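Lipoprotein (Colwellia psychrerythraea, PDB 3O0Y) is a putative bacterial lipoprotein of unknown function, a mostly helical member of the DUF885 family whose relatives in its clan include metallopeptidases. Local coordinates at residues L348-D351 against S352-R356; S361-N364 against G365-E369. All blocks are in the same frame, centred on the assembly; numbering follows the deposited sequence.

Contact 1: L348-D351 against S352-R356; sequences LYED and SIAGR. With SO4 (sulfate ion), chain E.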
ATOM      1  N   LEU A 348       0.351  25.087 -13.471  1.00 10.61           N
ATOM      2  CA  LEU A 348       1.743  24.592 -13.230  1.00  9.23           C
ATOM      3  C   LEU A 348       2.416  25.448 -12.195  1.00 10.76           C
ATOM      4  O   LEU A 348       2.500  26.715 -12.322  1.00  9.38           O
ATOM      5  CB  LEU A 348       2.559  24.647 -14.514  1.00 11.02           C
ATOM      6  CG  LEU A 348       2.155  23.716 -15.624  1.00 11.80           C
ATOM      7  CD1 LEU A 348       2.884  24.157 -16.914  1.00 15.42           C
ATOM      8  CD2 LEU A 348       2.374  22.258 -15.180  1.00 11.88           C
ATOM      9  N   TYR A 349       2.926  24.815 -11.140  1.00  7.39           N
ATOM     10  CA  TYR A 349       3.823  25.478 -10.250  1.00  8.81           C
ATOM     11  C   TYR A 349       5.157  25.700 -10.913  1.00  9.17           C
ATOM     12  O   TYR A 349       5.591  24.895 -11.775  1.00  9.09           O
ATOM     13  CB  TYR A 349       4.022  24.637  -8.952  1.00  9.89           C
ATOM     14  CG  TYR A 349       2.792  24.394  -8.127  1.00  7.52           C
ATOM     15  CD1 TYR A 349       2.302  25.393  -7.315  1.00 10.44           C
ATOM     16  CD2 TYR A 349       2.089  23.210  -8.223  1.00  7.13           C
ATOM     17  CE1 TYR A 349       1.172  25.181  -6.552  1.00  9.36           C
ATOM     18  CE2 TYR A 349       0.950  22.958  -7.444  1.00 10.64           C
ATOM     19  CZ  TYR A 349       0.494  23.980  -6.637  1.00  8.48           C
ATOM     20  OH  TYR A 349      -0.649  23.798  -5.894  1.00 12.06           O
ATOM     21  N   GLU A 350       5.823  26.762 -10.505  1.00 10.13           N
ATOM     22  CA  GLU A 350       7.123  27.088 -11.060  1.00 11.55           C
ATOM     23  C   GLU A 350       8.128  25.989 -10.672  1.00 11.48           C
ATOM     24  O   GLU A 350       8.084  25.467  -9.539  1.00  8.45           O
ATOM     25  CB  GLU A 350       7.548  28.470 -10.512  1.00 13.07           C
ATOM     26  CG  GLU A 350       8.923  28.900 -10.914  1.00 20.31           C
ATOM     27  CD  GLU A 350       9.306  30.291 -10.368  1.00 26.69           C
ATOM     28  OE1 GLU A 350       9.508  30.477  -9.113  1.00 20.62           O
ATOM     29  OE2 GLU A 350       9.386  31.191 -11.250  1.00 35.13           O
ATOM     30  N   ASP A 351       9.064  25.658 -11.574  1.00 11.02           N
ATOM     31  CA  ASP A 351      10.087  24.689 -11.189  1.00 11.85           C
ATOM     32  C   ASP A 351      11.235  25.410 -10.432  1.00 12.62           C
ATOM     33  O   ASP A 351      12.228  25.875 -11.035  1.00 12.78           O
ATOM     34  CB  ASP A 351      10.576  23.992 -12.442  1.00 14.40           C
ATOM     35  CG  ASP A 351      11.694  23.003 -12.178  1.00 18.02           C
ATOM     36  OD1 ASP A 351      11.974  22.593 -11.033  1.00 15.93           O
ATOM     37  OD2 ASP A 351      12.371  22.690 -13.176  1.00 23.83           O
ATOM     38  N   SER A 352      11.011  25.640  -9.139  1.00 10.96           N
ATOM     39  CA  SER A 352      11.891  26.469  -8.313  1.00 10.55           C
ATOM     40  C   SER A 352      11.609  26.107  -6.884  1.00  9.77           C
ATOM     41  O   SER A 352      10.592  25.429  -6.577  1.00  9.47           O
ATOM     42  CB  SER A 352      11.575  27.949  -8.515  1.00 12.02           C
ATOM     43  OG  SER A 352      10.232  28.244  -8.147  1.00  9.17           O
ATOM     44  N   ILE A 353      12.461  26.559  -6.003  1.00  7.95           N
ATOM     45  CA  ILE A 353      12.171  26.477  -4.565  1.00  7.72           C
ATOM     46  C   ILE A 353      10.802  27.124  -4.181  1.00  6.86           C
ATOM     47  O   ILE A 353      10.034  26.526  -3.402  1.00  6.53           O
ATOM     48  CB  ILE A 353      13.283  27.110  -3.729  1.00  9.22           C
ATOM     49  CG1 ILE A 353      14.538  26.204  -3.868  1.00 14.03           C
ATOM     50  CG2 ILE A 353      12.898  27.164  -2.244  1.00  9.30           C
ATOM     51  CD1 ILE A 353      15.824  26.905  -3.358  1.00 17.95           C
ATOM     52  N   ALA A 354      10.472  28.270  -4.766  1.00  6.99           N
ATOM     53  CA  ALA A 354       9.237  28.968  -4.399  1.00  7.86           C
ATOM     54  C   ALA A 354       8.039  28.171  -4.917  1.00  7.31           C
ATOM     55  O   ALA A 354       6.971  28.145  -4.296  1.00  5.93           O
ATOM     56  CB  ALA A 354       9.197  30.356  -4.978  1.00  8.79           C
ATOM     57  N   GLY A 355       8.176  27.543  -6.067  1.00  7.20           N
ATOM     58  CA  GLY A 355       7.031  26.821  -6.642  1.00  7.45           C
ATOM     59  C   GLY A 355       6.748  25.593  -5.770  1.00  6.44           C
ATOM     60  O   GLY A 355       5.601  25.197  -5.548  1.00  6.81           O
ATOM     61  N   ARG A 356       7.804  24.903  -5.339  1.00  6.99           N
ATOM     62  CA  ARG A 356       7.622  23.785  -4.454  1.00  5.85           C
ATOM     63  C   ARG A 356       7.057  24.219  -3.090  1.00  7.30           C
ATOM     64  O   ARG A 356       6.237  23.507  -2.499  1.00  7.41           O
ATOM     65  CB  ARG A 356       8.888  22.942  -4.374  1.00  6.82           C
ATOM     66  CG  ARG A 356       9.109  22.154  -5.612  1.00  7.73           C
ATOM     67  CD  ARG A 356      10.529  21.542  -5.659  1.00 11.37           C
ATOM     68  NE  ARG A 356      10.635  20.727  -6.875  1.00 11.91           N
ATOM     69  CZ  ARG A 356      10.915  21.176  -8.081  1.00 12.56           C
ATOM     70  NH1 ARG A 356      10.960  20.338  -9.110  1.00 12.44           N
ATOM     71  NH2 ARG A 356      11.235  22.438  -8.264  1.00 12.48           N
TER
HETATM   72  S   SO4 E 611      15.139  28.364  -7.378  1.00 55.05           S
HETATM   73  O1  SO4 E 611      15.043  28.755  -8.810  1.00 56.14           O
HETATM   74  O2  SO4 E 611      16.463  28.796  -6.873  1.00 57.79           O
HETATM   75  O3  SO4 E 611      14.115  29.036  -6.590  1.00 58.89           O
HETATM   76  O4  SO4 E 611      15.011  26.918  -7.225  1.00 54.31           O

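Contact 2: S361-N364 against G365-E369; sequences SDIN and GYITE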
ATOM      1  N   SER A 361       2.416  24.543   0.624  1.00  8.02           N
ATOM      2  CA  SER A 361       1.477  25.412   1.346  1.00  8.94           C
ATOM      3  C   SER A 361       0.066  25.135   0.925  1.00  7.32           C
ATOM      4  O   SER A 361      -0.870  25.130   1.750  1.00  8.45           O
ATOM      5  CB  SER A 361       1.780  26.907   1.136  1.00 10.85           C
ATOM      6  OG  SER A 361       3.111  27.083   1.655  1.00 19.44           O
ATOM      7  N   ASP A 362      -0.114  24.949  -0.365  1.00  6.26           N
ATOM      8  CA  ASP A 362      -1.457  24.591  -0.864  1.00  6.74           C
ATOM      9  C   ASP A 362      -1.980  23.293  -0.266  1.00  6.65           C
ATOM     10  O   ASP A 362      -3.160  23.223   0.224  1.00  7.96           O
ATOM     11  CB  ASP A 362      -1.496  24.474  -2.403  1.00  6.85           C
ATOM     12  CG  ASP A 362      -1.413  25.850  -3.128  1.00 10.93           C
ATOM     13  OD1 ASP A 362      -1.577  26.961  -2.488  1.00 10.55           O
ATOM     14  OD2 ASP A 362      -1.218  25.807  -4.384  1.00 12.94           O
ATOM     15  N   ILE A 363      -1.145  22.256  -0.275  1.00  5.88           N
ATOM     16  CA  ILE A 363      -1.495  20.976   0.386  1.00  9.31           C
ATOM     17  C   ILE A 363      -1.899  21.144   1.828  1.00  9.49           C
ATOM     18  O   ILE A 363      -2.942  20.624   2.273  1.00  9.36           O
ATOM     19  CB  ILE A 363      -0.328  19.981   0.449  1.00  9.61           C
ATOM     20  CG1 ILE A 363      -0.175  19.365  -0.857  1.00 11.59           C
ATOM     21  CG2 ILE A 363      -0.698  18.817   1.505  1.00 16.05           C
ATOM     22  CD1 ILE A 363       1.141  18.467  -0.860  1.00  7.72           C
ATOM     23  N   ASN A 364      -1.085  21.858   2.582  1.00  9.70           N
ATOM     24  CA  ASN A 364      -1.366  22.053   3.967  1.00 10.21           C
ATOM     25  C   ASN A 364      -2.700  22.808   4.165  1.00 11.86           C
ATOM     26  O   ASN A 364      -3.474  22.470   5.045  1.00 11.00           O
ATOM     27  CB  ASN A 364      -0.153  22.665   4.733  1.00 13.39           C
ATOM     28  CG  ASN A 364       0.976  21.595   4.965  1.00 12.05           C
ATOM     29  OD1 ASN A 364       0.708  20.690   5.668  1.00 17.68           O
ATOM     30  ND2 ASN A 364       2.087  21.547   4.119  1.00 23.51           N
ATOM     31  N   GLY A 365      -2.983  23.799   3.339  1.00  9.80           N
ATOM     32  CA  GLY A 365      -4.228  24.489   3.371  1.00  8.22           C
ATOM     33  C   GLY A 365      -5.419  23.585   3.039  1.00  7.78           C
ATOM     34  O   GLY A 365      -6.506  23.714   3.660  1.00  7.91           O
ATOM     35  N   TYR A 366      -5.234  22.697   2.074  1.00  7.35           N
ATOM     36  CA  TYR A 366      -6.314  21.788   1.731  1.00  6.23           C
ATOM     37  C   TYR A 366      -6.672  20.894   2.915  1.00  7.56           C
ATOM     38  O   TYR A 366      -7.872  20.593   3.133  1.00  6.63           O
ATOM     39  CB  TYR A 366      -6.021  20.930   0.503  1.00  6.51           C
ATOM     40  CG  TYR A 366      -5.772  21.653  -0.802  1.00  6.02           C
ATOM     41  CD1 TYR A 366      -6.397  22.860  -1.094  1.00  7.43           C
ATOM     42  CD2 TYR A 366      -4.882  21.128  -1.732  1.00  6.22           C
ATOM     43  CE1 TYR A 366      -6.123  23.520  -2.284  1.00 10.75           C
ATOM     44  CE2 TYR A 366      -4.618  21.764  -2.946  1.00  6.94           C
ATOM     45  CZ  TYR A 366      -5.244  22.979  -3.212  1.00  8.59           C
ATOM     46  OH  TYR A 366      -5.043  23.673  -4.412  1.00  8.98           O
ATOM     47  N   ILE A 367      -5.652  20.354   3.586  1.00  5.86           N
ATOM     48  CA  ILE A 367      -5.870  19.451   4.768  1.00  6.28           C
ATOM     49  C   ILE A 367      -6.611  20.200   5.830  1.00  7.09           C
ATOM     50  O   ILE A 367      -7.610  19.688   6.357  1.00  7.21           O
ATOM     51  CB  ILE A 367      -4.561  18.873   5.297  1.00  4.15           C
ATOM     52  CG1 ILE A 367      -3.932  18.041   4.229  1.00  6.42           C
ATOM     53  CG2 ILE A 367      -4.820  18.031   6.607  1.00  7.44           C
ATOM     54  CD1 ILE A 367      -2.547  17.541   4.594  1.00  7.27           C
ATOM     55  N   THR A 368      -6.178  21.421   6.161  1.00  9.48           N
ATOM     56  CA  THR A 368      -6.786  22.186   7.219  1.00  9.18           C
ATOM     57  C   THR A 368      -8.265  22.456   6.933  1.00  9.23           C
ATOM     58  O   THR A 368      -9.131  22.342   7.849  1.00  8.67           O
ATOM     59  CB  THR A 368      -5.998  23.527   7.433  1.00 12.01           C
ATOM     60  OG1 THR A 368      -4.656  23.173   7.769  1.00 15.17           O
ATOM     61  CG2 THR A 368      -6.646  24.403   8.504  1.00 13.31           C
ATOM     62  N   GLU A 369      -8.538  22.916   5.713  1.00  6.54           N
ATOM     63  CA  GLU A 369      -9.888  23.256   5.331  1.00  8.48           C
ATOM     64  C   GLU A 369     -10.813  22.032   5.382  1.00  7.46           C
ATOM     65  O   GLU A 369     -11.888  22.107   5.919  1.00  8.35           O
ATOM     66  CB  GLU A 369      -9.893  23.896   3.953  1.00  9.83           C
ATOM     67  CG  GLU A 369     -11.279  24.169   3.385  1.00 14.63           C
ATOM     68  CD  GLU A 369     -11.166  24.608   1.877  1.00 23.63           C
ATOM     69  OE1 GLU A 369     -10.410  23.967   1.036  1.00 21.77           O
ATOM     70  OE2 GLU A 369     -11.771  25.656   1.581  1.00 28.96           O
TER

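Contact 1: L348-D351 against S352-R356
Arg356 reaches back from the first turn of helix 353-373 to Asp351, in the loop leading into it. The arginine chain runs extended from CG to NE, and its guanidinium meets one carboxylate oxygen end-on with two nitrogens: NH2 lies 2.9 Å from Asp351 OD1, on its anti lone pair, while NH1 approaches OD1 from above the carboxylate plane. OD1 sits in the guanidinium plane; both nitrogens of this salt bridge go to it, and the two flat groups are turned 62° apart. NE binds the carbonyl of Leu421, which helps to set the rotation of the group. With an alanine here in place of Arg356, the Asp351 carboxylate would probably lose this positive partner and the Leu421 carbonyl its N-H donor.

Ser352 is the N-cap. With OG between backbone N and carbonyl carbon (chi1 61°), Ser352 OG accepts from Gly355 N at 3.0 Å and gives its own proton to Glu350 OE1, 2.5 Å from Ser352 OG. Glu350 gets there with CG anti to its nitrogen (chi1 176°) and CD carrying on straight. Gly355 CA comes 3.4 Å from Glu350 O in a CA-H...O contact; the glycine lets that carbonyl sit close over its CA.

Next in line, Ile353 N donates to a sulfate, probably from the crystallisation liquor. Capping hydroxyl and captured anion both suit the partial positive charge of a helix N-terminus.

Contact 2: S361-N364 against G365-E369
Tyr366 lies back over the preceding turn of helix 353-373, with the carbonyl oxygen of Asp362 against one face of its ring. That oxygen sits 3.2 Å above the ring plane, displaced toward the rim, and Asp362 CB is 4.1 Å from Tyr366 CZ. The first torsion of the tyrosine (chi1 -61°) sets CG beside its own nitrogen and swings the ring toward the N-terminal end of the helix. The Asp362 carboxylate itself turns to the hydroxyl of Tyr349.

The apolar contact is made by Ile363 and Ile367, one turn apart, their side chains running alongside each other in the same direction. Ile363 CG2 meets Ile367 CD1 at 3.8 Å. Both side chains also touch Val388 of strand 387-390 and Thr436 of helix 432-439, so this is the flank by which the helix packs on the small sheet and its neighbouring helix.

Backbone bonds of the i to i+4 kind tie the two turns together. Gly365 N donates to Ser361 O, Tyr366 N to Asp362 O at 2.8 Å, and Ile367 N to Ile363 O at 3.0 Å. The fourth carbonyl, Asn364 O, takes Thr368 N at 3.1 Å and also has Thr368 OG1 within 3.1 Å.

The chemistry is that of an amphipathic helix: isoleucines face the protein, while Asn364 and Thr368 lie on an exposed side. The Asp362 carbonyl oxygen, already holding a backbone N-H, is also covered on one side by the aromatic ring.

Contact 1 comes first along the chain, where the loop after helix 334-342 turns into helix 353-373; contact 2 follows further along that same helix. Their centres are about 17 Å apart, on the same side of the chain's centre. A direct link joins them: Tyr349 OH lies 2.6 Å from Asp362 OD2, a probable hydrogen bond that ties the entering loop to the helix body. Contact 1 also reaches the loop just beyond strand 416-419 through Arg356. It shapes the start of the helix and the loop entering it, whereas contact 2 lies on the part that packs on strands 387-390 and 416-419 and on helix 432-439.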